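Local structure of dephospho-CoA kinase (Legionella pneumophila subsp. pneumophila, 4TTQ) at residues 25-30 with 142-147; 44-49 with 124-129. The protein probably catalyses the last step of coenzyme A biosynthesis, the ATP-dependent phosphorylation of the 3'-hydroxyl group of dephospho-CoA. All blocks are in the same frame, centred on the assembly; numbering follows the deposited sequence.

Both contacts lie at the C-terminal ends of strands in one five-stranded parallel sheet. Its strand order is 42-45, 122-125, 18-23, 140-145, 185-188. Contact 1 sets the phosphate-binding loop, which leads out of the central strand 18-23, against strand 140-145. Contact 2 joins the edge strand 42-45 to its neighbour 122-125. Their centres are about 13 Å apart, and they meet at two points. Lys29 CE of contact 1 packs 3.2 Å from Glu125 OE1 of contact 2, and Leu143 CD1 lies 3.9 Å from Leu128 CD1. In contact 1, segment 25-30 binds the ATP phosphates directly. In contact 2 the Glu125 side chain comes within about 5 Å of the ATP (nearest atoms).

Contact 1: 25-30 with 142-147; sequences IASGKS and LLVIAP. With ATP (adenosine-5'-triphosphate), chain B.
Ser27 packs into the angle between Val144 and Ala146, and this junction is held by van der Waals contact. Ser27 CB rests on the strand backbone, 3.5 Å from Val144 O. Its hydroxyl turns over the Val144 side chain, with OG 3.7 Å from CG1; chi1 of 64° sets it between the serine's own backbone N and carbonyl carbon. The hydrogen bond of this hydroxyl runs elsewhere, to Asn24 O. On the other flank, Ala146 CB abuts Ser27 CA at 3.7 Å. Lys29 adds its CB, 4.2 Å from Val144 CB, before the rest of its chain leads away from the strand.

Segment 25-30 also turns its amides to the ATP. Ala26 N bonds to the gamma-phosphate O2G at 2.9 Å. Gly28 N and Ser30 N bond to the beta-phosphate, the latter to O2B at 2.8 Å and fairly straight (163°). The Lys29 chain runs nearly extended to a bend at its last torsion, and NZ reaches O3G at 3.2 Å. Thr31 OG1 also bonds to the nucleotide. This is the P-loop (Walker A motif) between strand 18-23 and helix 29-38, with strand 140-145 backing its turn.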
ATOM      1  N   ILE A  25       3.753  -4.982  -7.225  1.00 46.33           N
ATOM      2  CA  ILE A  25       4.739  -5.582  -6.347  1.00 45.89           C
ATOM      3  C   ILE A  25       6.118  -5.122  -6.768  1.00 35.28           C
ATOM      4  O   ILE A  25       6.377  -4.970  -7.953  1.00 35.70           O
ATOM      5  CB  ILE A  25       4.636  -7.145  -6.357  1.00 58.75           C
ATOM      6  CG1 ILE A  25       5.625  -7.741  -5.350  1.00 46.70           C
ATOM      7  CG2 ILE A  25       4.825  -7.714  -7.787  1.00 42.18           C
ATOM      8  CD1 ILE A  25       5.404  -9.212  -5.079  1.00 65.75           C
ATOM      9  N   ALA A  26       6.990  -4.856  -5.797  1.00 41.09           N
ATOM     10  CA  ALA A  26       8.357  -4.484  -6.112  1.00 40.77           C
ATOM     11  C   ALA A  26       8.433  -3.329  -7.117  1.00 37.83           C
ATOM     12  O   ALA A  26       9.342  -3.277  -7.929  1.00 40.00           O
ATOM     13  CB  ALA A  26       9.085  -5.677  -6.662  1.00 51.56           C
ATOM     14  N   SER A  27       7.465  -2.422  -7.077  1.00 34.72           N
ATOM     15  CA  SER A  27       7.447  -1.251  -7.963  1.00 33.46           C
ATOM     16  C   SER A  27       8.313  -0.112  -7.472  1.00 33.53           C
ATOM     17  O   SER A  27       8.708   0.759  -8.245  1.00 29.78           O
ATOM     18  CB  SER A  27       6.034  -0.734  -8.083  1.00 32.97           C
ATOM     19  OG  SER A  27       5.581  -0.268  -6.818  1.00 38.96           O
ATOM     20  N   GLY A  28       8.539  -0.087  -6.164  1.00 25.72           N
ATOM     21  CA  GLY A  28       9.371   0.916  -5.550  1.00 31.22           C
ATOM     22  C   GLY A  28       8.585   1.871  -4.667  1.00 33.05           C
ATOM     23  O   GLY A  28       9.070   2.973  -4.374  1.00 30.27           O
ATOM     24  N   LYS A  29       7.393   1.470  -4.224  1.00 28.92           N
ATOM     25  CA  LYS A  29       6.490   2.477  -3.724  1.00 32.48           C
ATOM     26  C   LYS A  29       6.937   2.933  -2.357  1.00 26.45           C
ATOM     27  O   LYS A  29       6.766   4.091  -2.007  1.00 27.11           O
ATOM     28  CB  LYS A  29       5.043   2.000  -3.731  1.00 33.26           C
ATOM     29  CG  LYS A  29       4.701   0.965  -2.809  1.00 33.59           C
ATOM     30  CD  LYS A  29       3.186   0.914  -2.612  1.00 45.69           C
ATOM     31  CE  LYS A  29       2.779  -0.376  -1.828  1.00 49.97           C
ATOM     32  NZ  LYS A  29       3.047  -1.626  -2.656  1.00 64.05           N
ATOM     33  N   SER A  30       7.558   2.045  -1.607  1.00 25.58           N
ATOM     34  CA  SER A  30       8.123   2.452  -0.351  1.00 27.53           C
ATOM     35  C   SER A  30       9.128   3.571  -0.517  1.00 27.90           C
ATOM     36  O   SER A  30       9.195   4.469   0.304  1.00 22.39           O
ATOM     37  CB  SER A  30       8.784   1.268   0.339  1.00 28.34           C
ATOM     38  OG  SER A  30       7.814   0.615   1.125  1.00 44.20           O
ATOM     39  N   LEU A 142      -2.218   7.863  -6.754  1.00 19.29           N
ATOM     40  CA  LEU A 142      -0.943   7.681  -7.377  1.00 17.60           C
ATOM     41  C   LEU A 142      -0.653   6.199  -7.387  1.00 26.50           C
ATOM     42  O   LEU A 142      -0.732   5.532  -6.331  1.00 23.93           O
ATOM     43  CB  LEU A 142       0.139   8.438  -6.626  1.00 24.45           C
ATOM     44  CG  LEU A 142       1.563   8.237  -7.131  1.00 20.23           C
ATOM     45  CD1 LEU A 142       1.766   8.729  -8.522  1.00 19.81           C
ATOM     46  CD2 LEU A 142       2.443   8.973  -6.203  1.00 24.06           C
ATOM     47  N   LEU A 143      -0.363   5.689  -8.584  1.00 23.46           N
ATOM     48  CA  LEU A 143       0.017   4.291  -8.790  1.00 17.05           C
ATOM     49  C   LEU A 143       1.435   4.225  -9.294  1.00 20.31           C
ATOM     50  O   LEU A 143       1.774   4.800 -10.305  1.00 22.93           O
ATOM     51  CB  LEU A 143      -0.923   3.647  -9.762  1.00 21.30           C
ATOM     52  CG  LEU A 143      -0.608   2.226 -10.177  1.00 26.21           C
ATOM     53  CD1 LEU A 143      -0.688   1.283  -9.010  1.00 22.71           C
ATOM     54  CD2 LEU A 143      -1.629   1.869 -11.184  1.00 27.52           C
ATOM     55  N   VAL A 144       2.274   3.575  -8.525  1.00 20.98           N
ATOM     56  CA  VAL A 144       3.652   3.352  -8.891  1.00 23.01           C
ATOM     57  C   VAL A 144       3.773   1.995  -9.592  1.00 31.50           C
ATOM     58  O   VAL A 144       3.159   1.032  -9.164  1.00 26.24           O
ATOM     59  CB  VAL A 144       4.539   3.365  -7.663  1.00 21.86           C
ATOM     60  CG1 VAL A 144       5.958   3.175  -8.046  1.00 27.67           C
ATOM     61  CG2 VAL A 144       4.376   4.682  -6.938  1.00 32.29           C
ATOM     62  N   ILE A 145       4.533   1.929 -10.685  1.00 28.00           N
ATOM     63  CA  ILE A 145       4.774   0.661 -11.348  1.00 28.98           C
ATOM     64  C   ILE A 145       6.198   0.598 -11.849  1.00 25.50           C
ATOM     65  O   ILE A 145       6.822   1.615 -12.069  1.00 30.84           O
ATOM     66  CB  ILE A 145       3.814   0.425 -12.529  1.00 27.86           C
ATOM     67  CG1 ILE A 145       3.949   1.516 -13.556  1.00 30.13           C
ATOM     68  CG2 ILE A 145       2.345   0.429 -12.116  1.00 29.35           C
ATOM     69  CD1 ILE A 145       3.609   0.989 -14.873  1.00 40.90           C
ATOM     70  N   ALA A 146       6.692  -0.616 -12.034  1.00 30.59           N
ATOM     71  CA  ALA A 146       8.060  -0.855 -12.466  1.00 35.39           C
ATOM     72  C   ALA A 146       8.012  -1.892 -13.572  1.00 35.55           C
ATOM     73  O   ALA A 146       7.084  -2.696 -13.614  1.00 41.59           O
ATOM     74  CB  ALA A 146       8.917  -1.339 -11.311  1.00 29.18           C
ATOM     75  N   PRO A 147       8.995  -1.885 -14.474  1.00 36.49           N
ATOM     76  CA  PRO A 147       8.984  -2.933 -15.512  1.00 45.58           C
ATOM     77  C   PRO A 147       9.177  -4.334 -14.968  1.00 41.62           C
ATOM     78  O   PRO A 147       9.764  -4.537 -13.894  1.00 43.77           O
ATOM     79  CB  PRO A 147      10.152  -2.546 -16.421  1.00 36.64           C
ATOM     80  CG  PRO A 147      10.280  -1.063 -16.242  1.00 43.56           C
ATOM     81  CD  PRO A 147       9.933  -0.799 -14.795  1.00 41.86           C
TER
HETATM   82  PG  ATP B 301       6.790  -4.041  -2.073  1.00 80.48           P
HETATM   83  O1G ATP B 301       6.252  -4.363  -0.683  1.00 55.14           O
HETATM   84  O2G ATP B 301       7.329  -5.169  -2.937  1.00 58.85           O
HETATM   85  O3G ATP B 301       5.914  -3.068  -2.863  1.00 72.65           O
HETATM   86  PB  ATP B 301       8.428  -1.761  -2.558  1.00 51.03           P
HETATM   87  O1B ATP B 301       8.359  -2.005  -4.019  1.00 36.21           O
HETATM   88  O2B ATP B 301       7.509  -0.707  -2.019  1.00 47.64           O
HETATM   89  O3B ATP B 301       8.138  -3.190  -1.815  1.00 72.36           O
HETATM   90  PA  ATP B 301      10.977  -0.642  -2.693  1.00 53.84           P
HETATM   91  O1A ATP B 301      10.859  -1.425  -3.976  1.00 53.54           O
HETATM   92  O2A ATP B 301      10.650   0.824  -2.480  1.00 42.37           O
HETATM   93  O3A ATP B 301       9.878  -1.447  -1.882  1.00 56.45           O
HETATM   94  O5' ATP B 301      12.509  -0.972  -2.298  1.00 59.71           O
HETATM   95  C5' ATP B 301      13.265  -1.947  -3.053  1.00 47.04           C
HETATM   96  C4' ATP B 301      14.723  -1.550  -3.229  1.00 51.28           C
HETATM   97  O4' ATP B 301      14.825  -1.147  -4.598  1.00 59.72           O
HETATM   98  C3' ATP B 301      15.284  -0.391  -2.382  1.00 58.05           C
HETATM   99  O3' ATP B 301      16.619  -0.702  -1.952  1.00 58.39           O
HETATM  100  C2' ATP B 301      15.284   0.797  -3.326  1.00 45.92           C
HETATM  101  O2' ATP B 301      16.232   1.822  -3.028  1.00 39.80           O
HETATM  102  C1' ATP B 301      15.548   0.083  -4.644  1.00 49.19           C
HETATM  103  N9  ATP B 301      15.047   0.839  -5.779  1.00 43.06           N
HETATM  104  C8  ATP B 301      13.798   1.315  -5.907  1.00 46.52           C
HETATM  105  N7  ATP B 301      13.656   1.965  -7.079  1.00 41.63           N
HETATM  106  C5  ATP B 301      14.849   1.874  -7.695  1.00 38.79           C
HETATM  107  C6  ATP B 301      15.368   2.347  -8.975  1.00 38.32           C
HETATM  108  N6  ATP B 301      14.448   3.032  -9.703  1.00 35.73           N
HETATM  109  N1  ATP B 301      16.660   2.068  -9.283  1.00 32.83           N
HETATM  110  C2  ATP B 301      17.455   1.384  -8.440  1.00 36.42           C
HETATM  111  N3  ATP B 301      17.035   0.918  -7.250  1.00 39.71           N
HETATM  112  C4  ATP B 301      15.768   1.135  -6.840  1.00 43.00           C

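Contact 2: 44-49 with 124-129; sequences IYADKI and IEIPLL
Strand pairing puts Tyr45 and Glu125 on one face of the sheet, and their first torsions bring ring and carboxylate together. The tyrosine ring sits beside its own backbone N (chi1 -59°), while Glu125 CG is anti to its N (chi1 -180°) and the chain beyond is extended. The carboxylate therefore reaches the ring at its edge. OE2 lies near the ring plane, 3.5 Å from Tyr45 CD2 and equally close to CE2, with the two flat groups turned 67° apart. Lys48 NZ stands above one ring face, toward the rim. Ala33 of helix 29-38 touches both Tyr45 and Glu125.

Ile44 and Ile124 lie side by side on the opposite face, Ile44 CD1 4.3 Å from Ile124 CG1. Helix 92-115 covers Ile44 there through Gln113 and Leu114.

The strands pair in parallel. Glu125 N donates to Ile44 O at 2.9 Å, and Ile124 CA makes a CA-H...O contact with the same oxygen. One residue on, Glu125 O accepts a hydrogen bond from Ala46 N at 3.0 Å. Ala46 CB crowds this carbonyl, 3.2 Å from the oxygen. A water accepts from Asp47 N at 3.1 Å and donates a weak bond to Glu125 O. Glu125 O thus ties the first turn of helix 46-52 to the end of strand 122-125. The Asp47 side chain comes within about 4 Å (nearest atoms) of a bound phosphate ion, probably from the crystallisation liquor.

The buried Glu125 OE2 has no hydrogen-bond partner in the model. The C-H edge of the ring may offset this only weakly; the positive Lys29 side chain, about 3 Å from that of Glu125 at nearest atoms, may also ease the burial.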
ATOM      1  N   ILE A  44       0.865   8.459   5.827  1.00 26.61           N
ATOM      2  CA  ILE A  44       0.127   7.523   6.630  1.00 25.38           C
ATOM      3  C   ILE A  44       0.209   6.158   5.977  1.00 28.72           C
ATOM      4  O   ILE A  44      -0.156   6.031   4.821  1.00 29.71           O
ATOM      5  CB  ILE A  44      -1.346   7.941   6.754  1.00 33.59           C
ATOM      6  CG1 ILE A  44      -1.454   9.336   7.381  1.00 31.76           C
ATOM      7  CG2 ILE A  44      -2.108   6.892   7.581  1.00 32.38           C
ATOM      8  CD1 ILE A  44      -2.839   9.943   7.343  1.00 27.48           C
ATOM      9  N   TYR A  45       0.674   5.144   6.699  1.00 25.19           N
ATOM     10  CA  TYR A  45       0.803   3.796   6.136  1.00 29.25           C
ATOM     11  C   TYR A  45      -0.283   2.852   6.625  1.00 30.56           C
ATOM     12  O   TYR A  45      -0.216   2.363   7.751  1.00 31.26           O
ATOM     13  CB  TYR A  45       2.159   3.186   6.484  1.00 34.85           C
ATOM     14  CG  TYR A  45       3.352   3.973   6.005  1.00 38.39           C
ATOM     15  CD1 TYR A  45       3.940   4.954   6.816  1.00 37.06           C
ATOM     16  CD2 TYR A  45       3.908   3.737   4.741  1.00 35.95           C
ATOM     17  CE1 TYR A  45       5.066   5.681   6.372  1.00 41.32           C
ATOM     18  CE2 TYR A  45       5.022   4.465   4.288  1.00 37.01           C
ATOM     19  CZ  TYR A  45       5.603   5.431   5.101  1.00 44.30           C
ATOM     20  OH  TYR A  45       6.703   6.170   4.650  1.00 45.36           O
ATOM     21  N   ALA A  46      -1.297   2.622   5.800  1.00 24.37           N
ATOM     22  CA  ALA A  46      -2.371   1.719   6.176  1.00 29.03           C
ATOM     23  C   ALA A  46      -1.832   0.368   6.609  1.00 32.76           C
ATOM     24  O   ALA A  46      -2.424  -0.279   7.471  1.00 34.61           O
ATOM     25  CB  ALA A  46      -3.350   1.525   5.051  1.00 26.70           C
ATOM     26  N   ASP A  47      -0.711  -0.053   6.039  1.00 38.08           N
ATOM     27  CA  ASP A  47      -0.232  -1.403   6.289  1.00 38.35           C
ATOM     28  C   ASP A  47       0.384  -1.476   7.686  1.00 34.89           C
ATOM     29  O   ASP A  47       0.240  -2.489   8.368  1.00 40.00           O
ATOM     30  CB  ASP A  47       0.758  -1.836   5.204  1.00 41.59           C
ATOM     31  CG  ASP A  47       1.089  -3.316   5.271  1.00 65.35           C
ATOM     32  OD1 ASP A  47       0.267  -4.098   5.827  1.00 70.02           O
ATOM     33  OD2 ASP A  47       2.175  -3.705   4.768  1.00 72.56           O
ATOM     34  N   LYS A  48       1.033  -0.400   8.133  1.00 34.76           N
ATOM     35  CA  LYS A  48       1.579  -0.339   9.495  1.00 32.28           C
ATOM     36  C   LYS A  48       0.494  -0.271  10.529  1.00 30.47           C
ATOM     37  O   LYS A  48       0.561  -0.927  11.562  1.00 32.79           O
ATOM     38  CB  LYS A  48       2.481   0.862   9.689  1.00 34.03           C
ATOM     39  CG  LYS A  48       3.642   0.820   8.765  1.00 46.19           C
ATOM     40  CD  LYS A  48       4.822   1.631   9.266  1.00 59.52           C
ATOM     41  CE  LYS A  48       6.030   1.470   8.308  1.00 64.71           C
ATOM     42  NZ  LYS A  48       7.010   2.607   8.359  1.00 60.80           N
ATOM     43  N   ILE A  49      -0.504   0.538  10.263  1.00 25.66           N
ATOM     44  CA  ILE A  49      -1.667   0.570  11.120  1.00 30.89           C
ATOM     45  C   ILE A  49      -2.252  -0.853  11.304  1.00 32.24           C
ATOM     46  O   ILE A  49      -2.630  -1.273  12.419  1.00 29.55           O
ATOM     47  CB  ILE A  49      -2.704   1.510  10.524  1.00 30.54           C
ATOM     48  CG1 ILE A  49      -2.182   2.934  10.587  1.00 30.23           C
ATOM     49  CG2 ILE A  49      -4.043   1.385  11.241  1.00 28.42           C
ATOM     50  CD1 ILE A  49      -3.136   3.931   9.990  1.00 31.97           C
ATOM     51  N   ILE A 124      -1.267   8.703   1.773  1.00 24.86           N
ATOM     52  CA  ILE A 124      -1.795   7.524   2.420  1.00 26.99           C
ATOM     53  C   ILE A 124      -1.463   6.270   1.570  1.00 29.13           C
ATOM     54  O   ILE A 124      -2.067   6.062   0.522  1.00 26.86           O
ATOM     55  CB  ILE A 124      -3.323   7.658   2.606  1.00 24.42           C
ATOM     56  CG1 ILE A 124      -3.653   9.004   3.250  1.00 28.93           C
ATOM     57  CG2 ILE A 124      -3.870   6.514   3.443  1.00 23.26           C
ATOM     58  CD1 ILE A 124      -5.121   9.307   3.289  1.00 28.61           C
ATOM     59  N   GLU A 125      -0.510   5.448   2.016  1.00 25.50           N
ATOM     60  CA  GLU A 125      -0.188   4.195   1.338  1.00 28.97           C
ATOM     61  C   GLU A 125      -1.249   3.177   1.631  1.00 28.79           C
ATOM     62  O   GLU A 125      -1.459   2.817   2.782  1.00 28.25           O
ATOM     63  CB  GLU A 125       1.193   3.659   1.751  1.00 29.28           C
ATOM     64  CG  GLU A 125       1.567   2.346   1.058  1.00 42.36           C
ATOM     65  CD  GLU A 125       3.057   1.968   1.167  1.00 51.47           C
ATOM     66  OE1 GLU A 125       3.385   0.766   1.086  1.00 66.77           O
ATOM     67  OE2 GLU A 125       3.906   2.864   1.325  1.00 48.43           O
ATOM     68  N   ILE A 126      -1.904   2.732   0.566  1.00 26.36           N
ATOM     69  CA  ILE A 126      -3.027   1.809   0.622  1.00 37.92           C
ATOM     70  C   ILE A 126      -2.801   0.631  -0.365  1.00 33.89           C
ATOM     71  O   ILE A 126      -1.922   0.700  -1.211  1.00 31.39           O
ATOM     72  CB  ILE A 126      -4.326   2.534   0.296  1.00 33.63           C
ATOM     73  CG1 ILE A 126      -4.228   3.080  -1.128  1.00 40.54           C
ATOM     74  CG2 ILE A 126      -4.583   3.604   1.339  1.00 36.45           C
ATOM     75  CD1 ILE A 126      -5.327   4.039  -1.525  1.00 50.29           C
ATOM     76  N   PRO A 127      -3.566  -0.471  -0.221  1.00 53.31           N
ATOM     77  CA  PRO A 127      -3.330  -1.657  -1.072  1.00 45.19           C
ATOM     78  C   PRO A 127      -3.662  -1.430  -2.535  1.00 44.95           C
ATOM     79  O   PRO A 127      -4.513  -0.606  -2.873  1.00 35.91           O
ATOM     80  CB  PRO A 127      -4.258  -2.716  -0.480  1.00 45.91           C
ATOM     81  CG  PRO A 127      -5.230  -1.959   0.379  1.00 49.04           C
ATOM     82  CD  PRO A 127      -4.500  -0.771   0.883  1.00 53.06           C
ATOM     83  N   LEU A 128      -2.974  -2.165  -3.397  1.00 51.87           N
ATOM     84  CA  LEU A 128      -3.166  -2.034  -4.843  1.00 49.29           C
ATOM     85  C   LEU A 128      -4.646  -2.112  -5.220  1.00 46.93           C
ATOM     86  O   LEU A 128      -5.144  -1.253  -5.953  1.00 50.58           O
ATOM     87  CB  LEU A 128      -2.377  -3.116  -5.590  1.00 38.96           C
ATOM     88  CG  LEU A 128      -2.724  -3.294  -7.066  1.00 42.24           C
ATOM     89  CD1 LEU A 128      -2.497  -1.990  -7.802  1.00 30.38           C
ATOM     90  CD2 LEU A 128      -1.886  -4.437  -7.663  1.00 44.63           C
ATOM     91  N   LEU A 129      -5.342  -3.123  -4.695  1.00 43.04           N
ATOM     92  CA  LEU A 129      -6.765  -3.315  -4.983  1.00 55.11           C
ATOM     93  C   LEU A 129      -7.711  -2.782  -3.889  1.00 58.07           C
ATOM     94  O   LEU A 129      -8.701  -3.449  -3.528  1.00 50.08           O
ATOM     95  CB  LEU A 129      -7.036  -4.795  -5.219  1.00 57.59           C
ATOM     96  CG  LEU A 129      -6.739  -5.303  -6.626  1.00 50.40           C
ATOM     97  CD1 LEU A 129      -7.258  -6.740  -6.696  1.00 54.73           C
ATOM     98  CD2 LEU A 129      -7.364  -4.428  -7.732  1.00 49.02           C
TER
HETATM   99  O   HOH W   1       1.172   0.891   3.820  1.00 38.95           O